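PDB 3FYF: protein bvu-3222 from Bacteroides vulgatus ATCC 8482, which is of unknown function but is probably a periplasmic protein, made with a signal peptide and belonging to the DUF4251 family. Local coordinates for residues Q113-I125 / S131-N143. Residues are numbered along the deposited sequence; the frame is centred on the assembly and turned at random. Where two conformers were deposited one is given.
Sequences QDKDGNVYYNYGI and SATVSIVLTGGTN
An antiparallel beta hairpin pairs strand 119-125 with strand 132-138, V119 facing L138 and I125 facing A132. Backbone N-H...O bonds tie each hydrogen-bonded pair both ways. On the face with V119, Y121 and I125, Y123 and V134 lie side by side, with V134 CB over one face of the Y123 ring, 3.8 Å from its centroid, a CH-pi contact. Chi1 of 63° sets Y123 CG between its own N and C, which swings the ring across to V134. I136 CD1 meets the ring edge, 3.8 Å from Y123 CE1. The hairpin belongs to a curled antiparallel sheet, between strands 100-113 and 144-151; helix 27-44 packs on V119, Y121 and L138. On the face with Y120, N122 and V137, V137 CG1 touches Y120 CE1 at 3.7 Å. A water accepts from N122 ND2 and donates to I136 O. Just before strand 119-125, N118 OD1 takes a nearly straight bond from G140 N (2.9 Å, 170°). N118 ND2 gives to the syn lone pair of D114 OD2 at 2.7 Å, and also bonds N91 of the second subunit. An alanine here is likely to leave G140 N, D114 OD2 and that N91 without this partner, loosening the link between the two loops. G140 CA lies 3.3 Å from G117 O, and a CB there would run into D116 O.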
loop_
_atom_site.group_PDB
_atom_site.type_symbol
_atom_site.label_atom_id
_atom_site.label_comp_id
_atom_site.label_asym_id
_atom_site.label_seq_id
_atom_site.Cartn_x
_atom_site.Cartn_y
_atom_site.Cartn_z
ATOM N N GLN B 113 -3.656 19.544 10.281
ATOM C CA GLN B 113 -4.338 18.400 10.865
ATOM C C GLN B 113 -5.831 18.522 10.602
ATOM O O GLN B 113 -6.412 19.590 10.808
ATOM C CB GLN B 113 -4.051 18.333 12.377
ATOM C CG GLN B 113 -4.701 17.150 13.090
ATOM C CD GLN B 113 -4.228 16.962 14.525
ATOM O OE1 GLN B 113 -3.075 17.234 14.861
ATOM N NE2 GLN B 113 -5.122 16.466 15.376
ATOM N N ASP B 114 -6.459 17.440 10.145
ATOM C CA ASP B 114 -7.912 17.452 9.955
ATOM C C ASP B 114 -8.661 17.161 11.259
ATOM O O ASP B 114 -8.048 17.117 12.324
ATOM C CB ASP B 114 -8.357 16.563 8.772
ATOM C CG ASP B 114 -8.235 15.064 9.031
ATOM O OD1 ASP B 114 -7.893 14.610 10.145
ATOM O OD2 ASP B 114 -8.503 14.319 8.068
ATOM N N LYS B 115 -9.976 16.962 11.178
ATOM C CA LYS B 115 -10.780 16.725 12.379
ATOM C C LYS B 115 -10.570 15.324 12.975
ATOM O O LYS B 115 -10.869 15.091 14.145
ATOM C CB LYS B 115 -12.268 17.030 12.131
ATOM C CG LYS B 115 -13.026 16.003 11.304
ATOM C CD LYS B 115 -14.527 16.260 11.380
ATOM C CE LYS B 115 -15.346 15.042 10.962
ATOM N NZ LYS B 115 -15.444 14.904 9.483
ATOM N N ASP B 116 -10.025 14.412 12.170
ATOM C CA ASP B 116 -9.796 13.030 12.584
ATOM C C ASP B 116 -8.342 12.773 12.975
ATOM O O ASP B 116 -7.928 11.627 13.169
ATOM C CB ASP B 116 -10.221 12.076 11.470
ATOM C CG ASP B 116 -11.720 12.067 11.256
ATOM O OD1 ASP B 116 -12.460 11.721 12.202
ATOM O OD2 ASP B 116 -12.156 12.404 10.138
ATOM N N GLY B 117 -7.566 13.844 13.080
ATOM C CA GLY B 117 -6.166 13.728 13.448
ATOM C C GLY B 117 -5.258 13.168 12.372
ATOM O O GLY B 117 -4.159 12.726 12.680
ATOM N N ASN B 118 -5.708 13.182 11.113
ATOM C CA ASN B 118 -4.822 12.905 9.973
ATOM C C ASN B 118 -3.960 14.126 9.722
ATOM O O ASN B 118 -4.475 15.243 9.672
ATOM C CB ASN B 118 -5.607 12.582 8.697
ATOM C CG ASN B 118 -6.614 11.478 8.887
ATOM O OD1 ASN B 118 -6.285 10.389 9.361
ATOM N ND2 ASN B 118 -7.855 11.741 8.492
ATOM N N VAL B 119 -2.659 13.918 9.554
ATOM C CA VAL B 119 -1.704 15.030 9.447
ATOM C C VAL B 119 -1.179 15.200 8.023
ATOM O O VAL B 119 -0.795 14.235 7.372
ATOM C CB VAL B 119 -0.534 14.855 10.433
ATOM C CG1 VAL B 119 0.488 16.005 10.326
ATOM C CG2 VAL B 119 -1.072 14.751 11.834
ATOM N N TYR B 120 -1.175 16.441 7.559
ATOM C CA TYR B 120 -0.727 16.781 6.223
ATOM C C TYR B 120 0.536 17.625 6.339
ATOM O O TYR B 120 0.481 18.801 6.693
ATOM C CB TYR B 120 -1.857 17.486 5.454
ATOM C CG TYR B 120 -3.074 16.587 5.288
ATOM C CD1 TYR B 120 -3.254 15.836 4.129
ATOM C CD2 TYR B 120 -4.019 16.457 6.307
ATOM C CE1 TYR B 120 -4.357 14.993 3.981
ATOM C CE2 TYR B 120 -5.119 15.609 6.170
ATOM C CZ TYR B 120 -5.280 14.885 5.012
ATOM O OH TYR B 120 -6.372 14.057 4.884
ATOM N N TYR B 121 1.670 16.990 6.060
ATOM C CA TYR B 121 2.993 17.586 6.229
ATOM C C TYR B 121 3.641 17.783 4.860
ATOM O O TYR B 121 3.953 16.805 4.160
ATOM C CB TYR B 121 3.848 16.664 7.102
ATOM C CG TYR B 121 5.149 17.248 7.609
ATOM C CD1 TYR B 121 6.325 17.127 6.871
ATOM C CD2 TYR B 121 5.214 17.882 8.849
ATOM C CE1 TYR B 121 7.525 17.643 7.344
ATOM C CE2 TYR B 121 6.413 18.403 9.330
ATOM C CZ TYR B 121 7.563 18.277 8.572
ATOM O OH TYR B 121 8.756 18.784 9.029
ATOM N N ASN B 122 3.830 19.047 4.477
ATOM C CA ASN B 122 4.376 19.401 3.164
ATOM C C ASN B 122 5.700 20.154 3.302
ATOM O O ASN B 122 5.877 20.910 4.257
ATOM C CB ASN B 122 3.379 20.265 2.373
ATOM C CG ASN B 122 2.118 19.508 1.943
ATOM O OD1 ASN B 122 1.174 20.107 1.440
ATOM N ND2 ASN B 122 2.107 18.203 2.123
ATOM N N TYR B 123 6.611 19.948 2.348
ATOM C CA TYR B 123 7.909 20.645 2.311
ATOM C C TYR B 123 8.645 20.496 0.975
ATOM O O TYR B 123 8.287 19.667 0.136
ATOM C CB TYR B 123 8.827 20.205 3.469
ATOM C CG TYR B 123 9.223 18.740 3.464
ATOM C CD1 TYR B 123 8.397 17.777 4.038
ATOM C CD2 TYR B 123 10.428 18.321 2.903
ATOM C CE1 TYR B 123 8.750 16.437 4.053
ATOM C CE2 TYR B 123 10.791 16.981 2.912
ATOM C CZ TYR B 123 9.944 16.045 3.491
ATOM O OH TYR B 123 10.288 14.713 3.504
ATOM N N GLY B 124 9.675 21.316 0.794
ATOM C CA GLY B 124 10.546 21.243 -0.374
ATOM C C GLY B 124 11.943 20.783 0.005
ATOM O O GLY B 124 12.361 20.911 1.160
ATOM N N ILE B 125 12.651 20.219 -0.970
ATOM C CA ILE B 125 14.038 19.797 -0.816
ATOM C C ILE B 125 14.860 20.468 -1.913
ATOM O O ILE B 125 14.535 20.347 -3.096
ATOM C CB ILE B 125 14.201 18.249 -0.942
ATOM C CG1 ILE B 125 13.415 17.507 0.142
ATOM C CG2 ILE B 125 15.681 17.840 -0.896
ATOM C CD1 ILE B 125 14.129 17.400 1.474
ATOM N N SER B 131 15.667 18.928 -7.622
ATOM C CA SER B 131 14.882 19.459 -6.510
ATOM C C SER B 131 13.518 18.769 -6.453
ATOM O O SER B 131 13.075 18.185 -7.442
ATOM C CB SER B 131 14.706 20.971 -6.661
ATOM O OG SER B 131 14.060 21.290 -7.884
ATOM N N ALA B 132 12.850 18.844 -5.301
ATOM C CA ALA B 132 11.548 18.185 -5.130
ATOM C C ALA B 132 10.632 18.842 -4.100
ATOM O O ALA B 132 11.088 19.437 -3.131
ATOM C CB ALA B 132 11.738 16.695 -4.788
ATOM N N THR B 133 9.330 18.734 -4.333
ATOM C CA THR B 133 8.355 18.987 -3.283
ATOM C C THR B 133 7.782 17.654 -2.807
ATOM O O THR B 133 7.521 16.748 -3.599
ATOM C CB THR B 133 7.235 19.950 -3.710
ATOM O OG1 THR B 133 6.649 19.508 -4.940
ATOM C CG2 THR B 133 7.788 21.363 -3.880
ATOM N N VAL B 134 7.617 17.558 -1.495
ATOM C CA VAL B 134 7.249 16.336 -0.811
ATOM C C VAL B 134 5.931 16.568 -0.087
ATOM O O VAL B 134 5.726 17.620 0.525
ATOM C CB VAL B 134 8.338 15.936 0.224
ATOM C CG1 VAL B 134 7.984 14.642 0.914
ATOM C CG2 VAL B 134 9.712 15.813 -0.437
ATOM N N SER B 135 5.036 15.587 -0.176
ATOM C CA SER B 135 3.753 15.654 0.503
ATOM C C SER B 135 3.495 14.368 1.289
ATOM O O SER B 135 3.379 13.290 0.709
ATOM C CB SER B 135 2.635 15.930 -0.508
ATOM O OG SER B 135 1.436 16.294 0.142
ATOM N N ILE B 136 3.435 14.495 2.613
ATOM C CA ILE B 136 3.204 13.371 3.508
ATOM C C ILE B 136 1.792 13.456 4.081
ATOM O O ILE B 136 1.365 14.507 4.547
ATOM C CB ILE B 136 4.239 13.318 4.680
ATOM C CG1 ILE B 136 5.669 13.169 4.149
ATOM C CG2 ILE B 136 3.906 12.179 5.663
ATOM C CD1 ILE B 136 6.775 13.365 5.205
ATOM N N VAL B 137 1.069 12.345 4.025
ATOM C CA VAL B 137 -0.195 12.223 4.731
ATOM C C VAL B 137 0.008 11.126 5.767
ATOM O O VAL B 137 0.326 9.995 5.403
ATOM C CB VAL B 137 -1.350 11.842 3.777
ATOM C CG1 VAL B 137 -2.650 11.717 4.553
ATOM C CG2 VAL B 137 -1.488 12.886 2.627
ATOM N N LEU B 138 -0.154 11.471 7.044
ATOM C CA LEU B 138 -0.088 10.506 8.149
ATOM C C LEU B 138 -1.499 10.151 8.622
ATOM O O LEU B 138 -2.282 11.033 8.963
ATOM C CB LEU B 138 0.741 11.080 9.310
ATOM C CG LEU B 138 0.723 10.455 10.713
ATOM C CD1 LEU B 138 1.413 9.100 10.738
ATOM C CD2 LEU B 138 1.398 11.391 11.698
ATOM N N THR B 139 -1.815 8.858 8.635
ATOM C CA THR B 139 -3.119 8.377 9.084
ATOM C C THR B 139 -3.252 8.525 10.608
ATOM O O THR B 139 -2.407 8.042 11.353
ATOM C CB THR B 139 -3.343 6.904 8.654
ATOM O OG1 THR B 139 -3.114 6.768 7.247
ATOM C CG2 THR B 139 -4.755 6.446 8.974
ATOM N N GLY B 140 -4.314 9.198 11.049
ATOM C CA GLY B 140 -4.563 9.448 12.470
ATOM C C GLY B 140 -4.735 8.194 13.308
ATOM O O GLY B 140 -5.401 7.244 12.890
ATOM N N GLY B 141 -4.104 8.187 14.483
ATOM C CA GLY B 141 -4.110 7.025 15.375
ATOM C C GLY B 141 -3.176 5.904 14.954
ATOM O O GLY B 141 -3.246 4.814 15.508
ATOM N N THR B 142 -2.318 6.159 13.961
ATOM C CA THR B 142 -1.331 5.188 13.463
ATOM C C THR B 142 -0.017 5.913 13.148
ATOM O O THR B 142 0.029 7.142 13.179
ATOM C CB THR B 142 -1.771 4.511 12.129
ATOM O OG1 THR B 142 -1.714 5.472 11.076
ATOM C CG2 THR B 142 -3.176 3.904 12.189
ATOM N N ASN B 143 1.040 5.159 12.830
ATOM C CA ASN B 143 2.227 5.741 12.174
ATOM C C ASN B 143 2.335 5.384 10.686
ATOM O O ASN B 143 3.401 5.464 10.078
ATOM C CB ASN B 143 3.541 5.466 12.941
ATOM C CG ASN B 143 4.058 4.023 12.795
ATOM O OD1 ASN B 143 5.255 3.783 12.936
ATOM N ND2 ASN B 143 3.166 3.073 12.548
HETATM O O HOH W 1 0.300 16.353 2.678
#